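Local coordinates for protein lipase, class 3 (Penicillium roqueforti FM164, PDB 6L7N) that probably hydrolyses ester bonds of triacylglycerols and related lipids, as a fungal class 3 lipase of the alpha/beta-hydrolase fold, at residues Gly33-Cys38 / Gly50-Tyr55; Glu76-Ser81 / Tyr139-Val144; Tyr213-Pro218 / Asp239-Phe244. All blocks are in the same frame, centred on the assembly; numbering follows the deposited sequence.

Contact 1 (Gly33-Cys38 / Gly50-Tyr55); sequences GAKISC and GATVFY
Ile36 packs its side chain against Ala51 and Val53. Its CB sits 3.9 Å from Ala51 O. With chi1 at -73°, CG1 lies beside the backbone N and reaches Val53, where it meets CG2 at 3.9 Å, the two side chains crossing at about a right angle. At the tip, Ile36 CD1 looks back to Ala51 CB, 4.3 Å away. Beyond the two segments, Tyr18 and Ala21 of helix 6-22 and Phe68 and Ala70 of strand 66-72 also touch Ile36, so the residue is buried between that helix and an edge of the main sheet. Three backbone bonds hold this placement. Gly33 N gives its hydrogen to Val53 O at 2.8 Å, and Ala34 O takes that of Val53 N at 2.8 Å while also receiving the CA-H of Thr52. Further along, Ile36 N reaches Ala51 O at 3.1 Å, the donor tilted 19° from the carbonyl plane. A water completes this end: it donates to Ile36 O at 2.8 Å and to Ala51 O at 3.0 Å, so the latter oxygen takes two hydrogens. Lys35 and Thr52 form a single beta bridge. The 33-38 loop thus pairs with strand 52-57 over a short length, and Thr52 also bonds to Val71 of the next strand. Nearby, Cys38 is tied to Cys43 by a disulfide. Apolar contacts bury one side of the pairing, while three backbone bonds run through it and a water bridges Ile36 O and Ala51 O at one end, consistent with a loop pinned by main chain more than by side-chain polarity.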
ATOM      1  N   GLY A  33      22.429   3.494  -2.639  1.00 11.02           N
ATOM      2  CA  GLY A  33      22.959   2.928  -3.859  1.00 20.57           C
ATOM      3  C   GLY A  33      22.929   1.416  -3.925  1.00 17.68           C
ATOM      4  O   GLY A  33      23.108   0.860  -5.008  1.00 18.96           O
ATOM      5  N   ALA A  34      22.703   0.736  -2.802  1.00 15.29           N
ATOM      6  CA  ALA A  34      22.588  -0.716  -2.833  1.00 15.03           C
ATOM      7  C   ALA A  34      21.376  -1.147  -3.652  1.00 15.50           C
ATOM      8  O   ALA A  34      20.381  -0.426  -3.758  1.00 15.50           O
ATOM      9  CB  ALA A  34      22.478  -1.274  -1.416  1.00 13.41           C
ATOM     10  N   LYS A  35      21.464  -2.345  -4.227  1.00 14.17           N
ATOM     11  CA  LYS A  35      20.368  -2.903  -5.008  1.00 17.03           C
ATOM     12  C   LYS A  35      19.309  -3.512  -4.094  1.00 15.09           C
ATOM     13  O   LYS A  35      19.637  -4.178  -3.112  1.00 11.21           O
ATOM     14  CB  LYS A  35      20.897  -3.973  -5.961  1.00 19.56           C
ATOM     15  CG  LYS A  35      22.059  -3.490  -6.827  1.00 26.18           C
ATOM     16  CD  LYS A  35      23.002  -4.633  -7.211  1.00 22.67           C
ATOM     17  CE  LYS A  35      24.108  -4.123  -8.134  1.00 30.97           C
ATOM     18  NZ  LYS A  35      24.706  -5.203  -8.975  1.00 38.03           N
ATOM     19  N   ILE A  36      18.032  -3.280  -4.425  1.00 11.92           N
ATOM     20  CA  ILE A  36      16.951  -3.993  -3.750  1.00 12.56           C
ATOM     21  C   ILE A  36      17.074  -5.485  -4.035  1.00 14.93           C
ATOM     22  O   ILE A  36      17.276  -5.903  -5.183  1.00 16.87           O
ATOM     23  CB  ILE A  36      15.579  -3.482  -4.221  1.00 14.22           C
ATOM     24  CG1 ILE A  36      15.250  -2.093  -3.658  1.00 10.41           C
ATOM     25  CG2 ILE A  36      14.485  -4.481  -3.871  1.00 28.64           C
ATOM     26  CD1 ILE A  36      14.053  -1.460  -4.353  1.00 13.89           C
ATOM     27  N   SER A  37      16.903  -6.305  -2.996  1.00 12.31           N
ATOM     28  CA  SER A  37      16.978  -7.745  -3.162  1.00 14.88           C
ATOM     29  C   SER A  37      16.029  -8.405  -2.181  1.00 15.16           C
ATOM     30  O   SER A  37      15.835  -7.916  -1.067  1.00 14.97           O
ATOM     31  CB  SER A  37      18.408  -8.271  -2.939  1.00 14.79           C
ATOM     32  OG  SER A  37      18.494  -9.603  -3.402  1.00 24.48           O
ATOM     33  N   CYS A  38      15.433  -9.513  -2.610  1.00 12.66           N
ATOM     34  CA  CYS A  38      14.525 -10.303  -1.783  1.00 13.05           C
ATOM     35  C   CYS A  38      15.119 -11.693  -1.654  1.00 12.39           C
ATOM     36  O   CYS A  38      15.037 -12.488  -2.592  1.00 15.47           O
ATOM     37  CB  CYS A  38      13.141 -10.366  -2.398  1.00 12.24           C
ATOM     38  SG  CYS A  38      12.411  -8.759  -2.491  1.00 15.58           S
ATOM     39  N   GLY A  50      16.928  -3.782 -11.782  1.00 11.36           N
ATOM     40  CA  GLY A  50      18.138  -3.156 -11.271  1.00 13.39           C
ATOM     41  C   GLY A  50      17.919  -2.038 -10.270  1.00 15.49           C
ATOM     42  O   GLY A  50      18.877  -1.361  -9.889  1.00 14.44           O
ATOM     43  N   ALA A  51      16.687  -1.827  -9.819  1.00 13.76           N
ATOM     44  CA  ALA A  51      16.374  -0.703  -8.942  1.00 12.55           C
ATOM     45  C   ALA A  51      17.263  -0.676  -7.698  1.00 12.41           C
ATOM     46  O   ALA A  51      17.565  -1.718  -7.110  1.00 12.76           O
ATOM     47  CB  ALA A  51      14.898  -0.789  -8.546  1.00 12.44           C
ATOM     48  N   THR A  52      17.680   0.535  -7.302  1.00 13.06           N
ATOM     49  CA  THR A  52      18.583   0.770  -6.180  1.00  7.93           C
ATOM     50  C   THR A  52      17.952   1.700  -5.145  1.00 14.74           C
ATOM     51  O   THR A  52      17.104   2.538  -5.467  1.00 12.84           O
ATOM     52  CB  THR A  52      19.901   1.392  -6.648  1.00 18.93           C
ATOM     53  OG1 THR A  52      19.644   2.677  -7.222  1.00 19.61           O
ATOM     54  CG2 THR A  52      20.548   0.518  -7.696  1.00 10.53           C
ATOM     55  N   VAL A  53      18.396   1.570  -3.899  1.00 14.23           N
ATOM     56  CA  VAL A  53      17.823   2.355  -2.810  1.00 10.18           C
ATOM     57  C   VAL A  53      18.413   3.761  -2.808  1.00 16.37           C
ATOM     58  O   VAL A  53      19.638   3.928  -2.716  1.00 13.49           O
ATOM     59  CB  VAL A  53      18.064   1.669  -1.457  1.00 10.37           C
ATOM     60  CG1 VAL A  53      17.661   2.608  -0.322  1.00 16.01           C
ATOM     61  CG2 VAL A  53      17.287   0.378  -1.388  1.00 10.65           C
ATOM     62  N   PHE A  54      17.534   4.784  -2.865  1.00 10.19           N
ATOM     63  CA  PHE A  54      17.984   6.154  -2.647  1.00 17.32           C
ATOM     64  C   PHE A  54      18.020   6.541  -1.190  1.00 15.28           C
ATOM     65  O   PHE A  54      18.968   7.201  -0.737  1.00 14.33           O
ATOM     66  CB  PHE A  54      17.070   7.120  -3.369  1.00 18.66           C
ATOM     67  CG  PHE A  54      17.535   7.436  -4.705  1.00 36.08           C
ATOM     68  CD1 PHE A  54      18.398   8.467  -4.920  1.00 40.42           C
ATOM     69  CD2 PHE A  54      17.137   6.717  -5.771  1.00 33.33           C
ATOM     70  CE1 PHE A  54      18.852   8.761  -6.212  1.00 30.33           C
ATOM     71  CE2 PHE A  54      17.599   7.022  -7.071  1.00 39.96           C
ATOM     72  CZ  PHE A  54      18.470   8.025  -7.266  1.00 39.48           C
ATOM     73  N   TYR A  55      16.962   6.190  -0.474  1.00 10.68           N
ATOM     74  CA  TYR A  55      16.859   6.500   0.935  1.00  8.17           C
ATOM     75  C   TYR A  55      16.096   5.366   1.580  1.00  9.71           C
ATOM     76  O   TYR A  55      15.349   4.661   0.910  1.00  9.52           O
ATOM     77  CB  TYR A  55      16.118   7.819   1.193  1.00 11.58           C
ATOM     78  CG  TYR A  55      16.768   9.050   0.597  1.00 18.23           C
ATOM     79  CD1 TYR A  55      17.873   9.635   1.205  1.00 18.32           C
ATOM     80  CD2 TYR A  55      16.270   9.633  -0.560  1.00 16.67           C
ATOM     81  CE1 TYR A  55      18.463  10.760   0.681  1.00 21.67           C
ATOM     82  CE2 TYR A  55      16.868  10.761  -1.103  1.00 13.02           C
ATOM     83  CZ  TYR A  55      17.958  11.323  -0.474  1.00 20.52           C
ATOM     84  OH  TYR A  55      18.564  12.449  -0.997  1.00 20.17           O
TER
HETATM   85  O   HOH W   1      17.623  -4.648  -7.656  1.00 14.27           O

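Contact 2 (Glu76-Ser81 / Tyr139-Val144); sequences EAVVLS and YELAVV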
ATOM      1  N   GLU A  76      11.129   3.889 -15.298  1.00 15.82           N
ATOM      2  CA  GLU A  76      11.143   5.343 -15.136  1.00 11.81           C
ATOM      3  C   GLU A  76      10.263   5.771 -13.961  1.00 15.96           C
ATOM      4  O   GLU A  76       9.320   6.551 -14.097  1.00 10.40           O
ATOM      5  CB  GLU A  76      10.718   6.048 -16.434  1.00 19.30           C
ATOM      6  CG  GLU A  76      11.771   5.962 -17.556  1.00 13.94           C
ATOM      7  CD  GLU A  76      11.683   7.109 -18.570  1.00 38.17           C
ATOM      8  OE1 GLU A  76      11.527   8.282 -18.161  1.00 34.64           O
ATOM      9  OE2 GLU A  76      11.790   6.846 -19.788  1.00 40.27           O
ATOM     10  N   ALA A  77      10.577   5.231 -12.788  1.00 12.22           N
ATOM     11  CA  ALA A  77       9.764   5.532 -11.619  1.00  8.71           C
ATOM     12  C   ALA A  77      10.625   5.699 -10.379  1.00 14.32           C
ATOM     13  O   ALA A  77      11.591   4.960 -10.174  1.00 13.23           O
ATOM     14  CB  ALA A  77       8.717   4.438 -11.367  1.00 12.09           C
ATOM     15  N   VAL A  78      10.267   6.691  -9.562  1.00  8.55           N
ATOM     16  CA  VAL A  78      10.694   6.775  -8.176  1.00  8.14           C
ATOM     17  C   VAL A  78       9.643   6.057  -7.352  1.00 13.81           C
ATOM     18  O   VAL A  78       8.445   6.267  -7.564  1.00  9.55           O
ATOM     19  CB  VAL A  78      10.847   8.239  -7.735  1.00 12.36           C
ATOM     20  CG1 VAL A  78      11.186   8.331  -6.263  1.00 13.51           C
ATOM     21  CG2 VAL A  78      11.936   8.921  -8.579  1.00 11.25           C
ATOM     22  N   VAL A  79      10.085   5.183  -6.447  1.00  6.62           N
ATOM     23  CA  VAL A  79       9.200   4.281  -5.717  1.00  9.76           C
ATOM     24  C   VAL A  79       9.345   4.563  -4.233  1.00 11.10           C
ATOM     25  O   VAL A  79      10.445   4.471  -3.677  1.00  8.41           O
ATOM     26  CB  VAL A  79       9.503   2.806  -6.019  1.00  8.19           C
ATOM     27  CG1 VAL A  79       8.602   1.882  -5.199  1.00  8.89           C
ATOM     28  CG2 VAL A  79       9.368   2.522  -7.522  1.00 10.70           C
ATOM     29  N   LEU A  80       8.230   4.884  -3.590  1.00  5.35           N
ATOM     30  CA  LEU A  80       8.160   5.104  -2.156  1.00  6.40           C
ATOM     31  C   LEU A  80       7.376   3.933  -1.589  1.00  8.90           C
ATOM     32  O   LEU A  80       6.176   3.819  -1.847  1.00  7.46           O
ATOM     33  CB  LEU A  80       7.460   6.425  -1.846  1.00  6.27           C
ATOM     34  CG  LEU A  80       7.143   6.734  -0.382  1.00  7.99           C
ATOM     35  CD1 LEU A  80       8.382   6.575   0.504  1.00 12.22           C
ATOM     36  CD2 LEU A  80       6.558   8.154  -0.299  1.00  6.14           C
ATOM     37  N   SER A  81       8.043   3.077  -0.817  1.00  8.89           N
ATOM     38  CA  SER A  81       7.449   1.840  -0.326  1.00  9.92           C
ATOM     39  C   SER A  81       7.379   1.858   1.193  1.00 10.41           C
ATOM     40  O   SER A  81       8.377   2.185   1.856  1.00  8.78           O
ATOM     41  CB  SER A  81       8.254   0.631  -0.792  1.00 10.91           C
ATOM     42  OG  SER A  81       7.826  -0.540  -0.126  1.00 26.54           O
ATOM     43  N   TYR A 139      10.445  11.027 -14.409  1.00 13.29           N
ATOM     44  CA  TYR A 139       9.988   9.797 -13.778  1.00 13.58           C
ATOM     45  C   TYR A 139       8.674  10.028 -13.043  1.00  9.83           C
ATOM     46  O   TYR A 139       8.416  11.111 -12.510  1.00 13.70           O
ATOM     47  CB  TYR A 139      11.035   9.257 -12.799  1.00 11.78           C
ATOM     48  CG  TYR A 139      12.192   8.526 -13.462  1.00 11.21           C
ATOM     49  CD1 TYR A 139      12.512   8.751 -14.800  1.00 16.10           C
ATOM     50  CD2 TYR A 139      12.959   7.619 -12.753  1.00 11.87           C
ATOM     51  CE1 TYR A 139      13.564   8.086 -15.405  1.00 15.88           C
ATOM     52  CE2 TYR A 139      14.026   6.942 -13.355  1.00 12.20           C
ATOM     53  CZ  TYR A 139      14.319   7.184 -14.683  1.00 19.05           C
ATOM     54  OH  TYR A 139      15.375   6.515 -15.281  1.00 17.06           O
ATOM     55  N   GLU A 140       7.834   9.001 -13.046  1.00 12.17           N
ATOM     56  CA  GLU A 140       6.622   9.025 -12.247  1.00  8.07           C
ATOM     57  C   GLU A 140       6.971   8.711 -10.798  1.00 11.98           C
ATOM     58  O   GLU A 140       8.073   8.269 -10.476  1.00 10.60           O
ATOM     59  CB  GLU A 140       5.599   8.026 -12.794  1.00 13.38           C
ATOM     60  CG  GLU A 140       5.956   6.580 -12.541  1.00 14.35           C
ATOM     61  CD  GLU A 140       4.950   5.593 -13.114  1.00 21.01           C
ATOM     62  OE1 GLU A 140       3.767   5.952 -13.276  1.00 23.19           O
ATOM     63  OE2 GLU A 140       5.349   4.449 -13.409  1.00 28.14           O
ATOM     64  N   LEU A 141       6.034   8.979  -9.901  1.00  7.46           N
ATOM     65  CA  LEU A 141       6.210   8.640  -8.503  1.00  5.69           C
ATOM     66  C   LEU A 141       5.156   7.600  -8.183  1.00  9.14           C
ATOM     67  O   LEU A 141       3.977   7.805  -8.481  1.00  5.95           O
ATOM     68  CB  LEU A 141       6.070   9.858  -7.577  1.00  8.56           C
ATOM     69  CG  LEU A 141       5.971   9.518  -6.077  1.00  5.78           C
ATOM     70  CD1 LEU A 141       7.253   8.898  -5.525  1.00 10.80           C
ATOM     71  CD2 LEU A 141       5.558  10.706  -5.217  1.00  9.23           C
ATOM     72  N   ALA A 142       5.594   6.477  -7.635  1.00  6.04           N
ATOM     73  CA  ALA A 142       4.726   5.362  -7.289  1.00  7.98           C
ATOM     74  C   ALA A 142       4.887   5.114  -5.799  1.00  8.01           C
ATOM     75  O   ALA A 142       5.998   4.899  -5.318  1.00  7.36           O
ATOM     76  CB  ALA A 142       5.084   4.112  -8.103  1.00  9.44           C
ATOM     77  N   VAL A 143       3.786   5.168  -5.066  1.00  7.82           N
ATOM     78  CA  VAL A 143       3.774   4.902  -3.642  1.00  5.90           C
ATOM     79  C   VAL A 143       3.065   3.574  -3.458  1.00  5.66           C
ATOM     80  O   VAL A 143       1.977   3.370  -4.008  1.00  7.05           O
ATOM     81  CB  VAL A 143       3.055   6.020  -2.872  1.00  8.13           C
ATOM     82  CG1 VAL A 143       3.206   5.821  -1.381  1.00  7.28           C
ATOM     83  CG2 VAL A 143       3.560   7.401  -3.324  1.00  8.54           C
ATOM     84  N   VAL A 144       3.702   2.660  -2.733  1.00  4.11           N
ATOM     85  CA  VAL A 144       3.216   1.292  -2.683  1.00  4.28           C
ATOM     86  C   VAL A 144       3.341   0.740  -1.266  1.00  5.09           C
ATOM     87  O   VAL A 144       4.233   1.113  -0.495  1.00  6.32           O
ATOM     88  CB  VAL A 144       3.971   0.415  -3.708  1.00  7.05           C
ATOM     89  CG1 VAL A 144       5.476   0.505  -3.465  1.00 12.25           C
ATOM     90  CG2 VAL A 144       3.508  -1.036  -3.652  1.00  7.66           C
TER
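The Tyr139 ring lies flat against Glu76: CA of Glu76 stands 3.5 Å from the Tyr139 ring centroid, almost on the normal, in a CH-pi contact over one face. This contact stands at the start of a parallel pair of strands, 77-83 and 140-146, in the central sheet of the alpha/beta-hydrolase fold. The Glu76 carboxylate plane is turned 44° from the ring, and Glu76 OE1 comes to 3.4 Å from Tyr139 CE1. Ala77 N and Val78 N approach the ring obliquely, and its far end is held by a hydrogen bond between Tyr139 OH and His73 ND1. Five backbone hydrogen bonds run between the strands, from Glu140 N to Glu76 O through to Val144 N to Leu80 O. On the face of Val78, Leu80, Leu141 and Val143, Val78 CG1 meets Leu141 CD1 at 4.0 Å, and Leu80 and Val143 lie side by side; here Val78, Leu80 and Leu141 touch helix 112-135. The other face carries Ala77, Val79, Ser81 and Val144; the first three touch helix 6-22, and Ser81 OG bonds to Tyr18 O. There the CG1 of Val144, set between its backbone N and carbonyl carbon (chi1 55°), touches Val79 CG1 at 3.8 Å.

Contact 3 (Tyr213-Pro218 / Asp239-Phe244); sequences YVHISP and DGDISF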
ATOM      1  N   TYR A 213     -15.931   4.580   8.335  1.00  6.94           N
ATOM      2  CA  TYR A 213     -14.799   4.531   7.422  1.00  7.91           C
ATOM      3  C   TYR A 213     -15.253   4.062   6.041  1.00  4.81           C
ATOM      4  O   TYR A 213     -16.187   3.276   5.909  1.00  7.32           O
ATOM      5  CB  TYR A 213     -13.726   3.593   7.981  1.00  9.44           C
ATOM      6  CG  TYR A 213     -13.013   4.170   9.185  1.00  9.29           C
ATOM      7  CD1 TYR A 213     -13.549   4.045  10.462  1.00  8.81           C
ATOM      8  CD2 TYR A 213     -11.815   4.872   9.036  1.00  6.61           C
ATOM      9  CE1 TYR A 213     -12.914   4.583  11.557  1.00 11.43           C
ATOM     10  CE2 TYR A 213     -11.177   5.414  10.125  1.00  9.20           C
ATOM     11  CZ  TYR A 213     -11.733   5.275  11.388  1.00 14.46           C
ATOM     12  OH  TYR A 213     -11.091   5.820  12.481  1.00 11.34           O
ATOM     13  N   VAL A 214     -14.583   4.556   5.005  1.00  3.78           N
ATOM     14  CA  VAL A 214     -14.901   4.161   3.640  1.00  6.35           C
ATOM     15  C   VAL A 214     -13.596   3.992   2.880  1.00  5.47           C
ATOM     16  O   VAL A 214     -12.619   4.700   3.136  1.00  5.01           O
ATOM     17  CB  VAL A 214     -15.828   5.188   2.962  1.00  9.05           C
ATOM     18  CG1 VAL A 214     -15.973   4.930   1.469  1.00  7.48           C
ATOM     19  CG2 VAL A 214     -17.197   5.084   3.587  1.00 13.58           C
ATOM     20  N   HIS A 215     -13.581   3.023   1.962  1.00  6.15           N
ATOM     21  CA  HIS A 215     -12.425   2.748   1.116  1.00  5.23           C
ATOM     22  C   HIS A 215     -12.351   3.686  -0.081  1.00  8.53           C
ATOM     23  O   HIS A 215     -13.364   4.172  -0.596  1.00  6.86           O
ATOM     24  CB  HIS A 215     -12.476   1.333   0.552  1.00  5.47           C
ATOM     25  CG  HIS A 215     -11.755   0.323   1.371  1.00  6.19           C
ATOM     26  ND1 HIS A 215     -10.422   0.448   1.703  1.00  4.95           N
ATOM     27  CD2 HIS A 215     -12.171  -0.853   1.900  1.00  3.82           C
ATOM     28  CE1 HIS A 215     -10.053  -0.602   2.417  1.00  5.49           C
ATOM     29  NE2 HIS A 215     -11.092  -1.411   2.543  1.00  6.42           N
ATOM     30  N   ILE A 216     -11.120   3.862  -0.572  1.00  5.56           N
ATOM     31  CA  ILE A 216     -10.908   4.411  -1.906  1.00  4.51           C
ATOM     32  C   ILE A 216     -11.494   3.455  -2.934  1.00  5.98           C
ATOM     33  O   ILE A 216     -11.375   2.228  -2.809  1.00  5.49           O
ATOM     34  CB  ILE A 216      -9.407   4.622  -2.178  1.00  6.60           C
ATOM     35  CG1 ILE A 216      -8.722   5.361  -1.027  1.00  7.23           C
ATOM     36  CG2 ILE A 216      -9.175   5.367  -3.499  1.00  5.96           C
ATOM     37  CD1 ILE A 216      -9.539   6.434  -0.415  1.00 17.39           C
ATOM     38  N   SER A 217     -12.097   4.015  -3.979  1.00  3.99           N
ATOM     39  CA  SER A 217     -12.607   3.248  -5.100  1.00  6.34           C
ATOM     40  C   SER A 217     -11.768   3.490  -6.355  1.00  6.94           C
ATOM     41  O   SER A 217     -11.168   4.558  -6.502  1.00  5.62           O
ATOM     42  CB  SER A 217     -14.064   3.625  -5.385  1.00  5.06           C
ATOM     43  OG  SER A 217     -14.886   3.169  -4.318  1.00  7.61           O
ATOM     44  N   PRO A 218     -11.702   2.513  -7.281  1.00  6.62           N
ATOM     45  CA  PRO A 218     -12.354   1.197  -7.161  1.00  5.76           C
ATOM     46  C   PRO A 218     -11.570   0.193  -6.314  1.00 12.41           C
ATOM     47  O   PRO A 218     -10.521   0.521  -5.749  1.00  7.38           O
ATOM     48  CB  PRO A 218     -12.434   0.718  -8.609  1.00  6.03           C
ATOM     49  CG  PRO A 218     -11.169   1.333  -9.252  1.00  7.91           C
ATOM     50  CD  PRO A 218     -11.002   2.679  -8.574  1.00  6.59           C
ATOM     51  N   ASP A 239     -16.857  -0.846  -8.041  1.00 12.04           N
ATOM     52  CA  ASP A 239     -16.786   0.604  -8.214  1.00 13.11           C
ATOM     53  C   ASP A 239     -17.274   1.407  -7.009  1.00 14.75           C
ATOM     54  O   ASP A 239     -17.137   2.633  -7.013  1.00 16.00           O
ATOM     55  CB  ASP A 239     -17.556   1.021  -9.471  1.00 12.81           C
ATOM     56  CG  ASP A 239     -17.078   0.276 -10.709  1.00 17.55           C
ATOM     57  OD1 ASP A 239     -15.912  -0.164 -10.706  1.00 16.75           O
ATOM     58  OD2 ASP A 239     -17.850   0.140 -11.684  1.00 30.21           O
ATOM     59  N   GLY A 240     -17.812   0.771  -5.980  1.00 11.86           N
ATOM     60  CA  GLY A 240     -18.215   1.502  -4.788  1.00 12.81           C
ATOM     61  C   GLY A 240     -18.004   0.656  -3.554  1.00 11.10           C
ATOM     62  O   GLY A 240     -18.125  -0.569  -3.599  1.00 12.71           O
ATOM     63  N   ASP A 241     -17.691   1.320  -2.436  1.00 11.04           N
ATOM     64  CA  ASP A 241     -17.434   0.626  -1.173  1.00 12.45           C
ATOM     65  C   ASP A 241     -18.766   0.489  -0.445  1.00 12.68           C
ATOM     66  O   ASP A 241     -19.156   1.344   0.355  1.00 11.85           O
ATOM     67  CB  ASP A 241     -16.404   1.371  -0.322  1.00  9.34           C
ATOM     68  CG  ASP A 241     -16.088   0.637   0.999  1.00 12.02           C
ATOM     69  OD1 ASP A 241     -16.377  -0.571   1.094  1.00  7.68           O
ATOM     70  OD2 ASP A 241     -15.535   1.259   1.935  1.00  6.91           O
ATOM     71  N   ILE A 242     -19.469  -0.607  -0.719  1.00  8.00           N
ATOM     72  CA  ILE A 242     -20.759  -0.884  -0.099  1.00 13.62           C
ATOM     73  C   ILE A 242     -20.688  -2.218   0.633  1.00 10.57           C
ATOM     74  O   ILE A 242     -19.831  -3.061   0.362  1.00 14.75           O
ATOM     75  CB  ILE A 242     -21.886  -0.904  -1.141  1.00 14.80           C
ATOM     76  CG1 ILE A 242     -21.508  -1.896  -2.228  1.00 11.15           C
ATOM     77  CG2 ILE A 242     -22.083   0.485  -1.729  1.00 17.08           C
ATOM     78  CD1 ILE A 242     -22.259  -1.731  -3.488  1.00 29.64           C
ATOM     79  N   SER A 243     -21.637  -2.421   1.551  1.00 12.35           N
ATOM     80  CA  SER A 243     -21.538  -3.546   2.477  1.00 12.00           C
ATOM     81  C   SER A 243     -21.666  -4.907   1.804  1.00 12.67           C
ATOM     82  O   SER A 243     -21.215  -5.906   2.377  1.00 10.97           O
ATOM     83  CB  SER A 243     -22.603  -3.426   3.567  1.00 12.97           C
ATOM     84  OG  SER A 243     -23.889  -3.537   2.988  1.00 16.60           O
ATOM     85  N   PHE A 244     -22.244  -4.980   0.601  1.00 15.06           N
ATOM     86  CA  PHE A 244     -22.550  -6.262  -0.032  1.00 12.16           C
ATOM     87  C   PHE A 244     -21.675  -6.583  -1.233  1.00 14.80           C
ATOM     88  O   PHE A 244     -21.904  -7.602  -1.891  1.00 15.74           O
ATOM     89  CB  PHE A 244     -24.028  -6.299  -0.461  1.00 16.81           C
ATOM     90  CG  PHE A 244     -24.507  -5.026  -1.109  1.00 13.69           C
ATOM     91  CD1 PHE A 244     -25.035  -3.993  -0.346  1.00 17.21           C
ATOM     92  CD2 PHE A 244     -24.434  -4.869  -2.480  1.00 13.74           C
ATOM     93  CE1 PHE A 244     -25.473  -2.825  -0.945  1.00 19.92           C
ATOM     94  CE2 PHE A 244     -24.883  -3.698  -3.093  1.00 15.39           C
ATOM     95  CZ  PHE A 244     -25.386  -2.678  -2.329  1.00 15.09           C
TER
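Asp241 OD2 has two partners: His215 N bonds to it at 2.6 Å, and NE of Arg177 forms a salt bridge with it. The Arg177 salt bridge would probably keep the Asp241 carboxylate ionised. The N-H of His215 points at the oxygen almost straight and meets it on the anti side, 30° out of the carboxylate plane. The carboxylate gets there because CG of Asp241 stands anti to its own backbone N (chi1 -178°), which swings the group across to the 213-218 chain. Once there, Asp241 OD2 also lies 3.4 Å from His215 CB and 3.7 Å from Val214 CG1, so the bonded oxygen also touches the Val214 branch and the root of the His215 side chain. Val214 and Asp241 slide past each other in opposite directions. The imidazole is turned 49° from the carboxylate plane and takes no polar part in this pairing: His215 ND1 stays 5.2 Å from Asp241 OD2, while NE2 bonds to Pro204 O. Toward the other end the fit is looser. Ser217 OG comes to 3.6 Å from Asp239 O, and CB of Pro218, which follows a cis peptide bond, lies 4.2 Å from Asp239 OD1. Asp241 is itself the centre of an inverse gamma turn, closed by a weak bond from Ile242 N to Gly240 O. The two segments run nearly antiparallel, one leading into strand 219-222 and the other leaving strand 235-238. They therefore continue the open end of the beta hairpin that closes the edge of the central alpha/beta-hydrolase sheet, with an aspartate-to-main-chain bond in place of further strand pairing.

The three contacts follow one another along the chain without overlap. Contacts 1 and 2 have centres about 13 Å apart, with nearest atoms about 6 Å apart, and both reach the same mixed sheet: contact 1 sits at one outermost strand, 52-57, and contact 2 joins strands 77-83 and 140-146, separated from that edge by strand 66-72. Helix 6-22 packs against both. Contact 3 lies at the other end of the sheet, about 25 Å from contact 2 and about 35 Å from contact 1 between centres, beside strands 219-222 and 235-238. Contact 2 thus builds the interior, leading toward the probable nucleophile elbow at Ser147, while contacts 1 and 3 fasten loops at opposite margins.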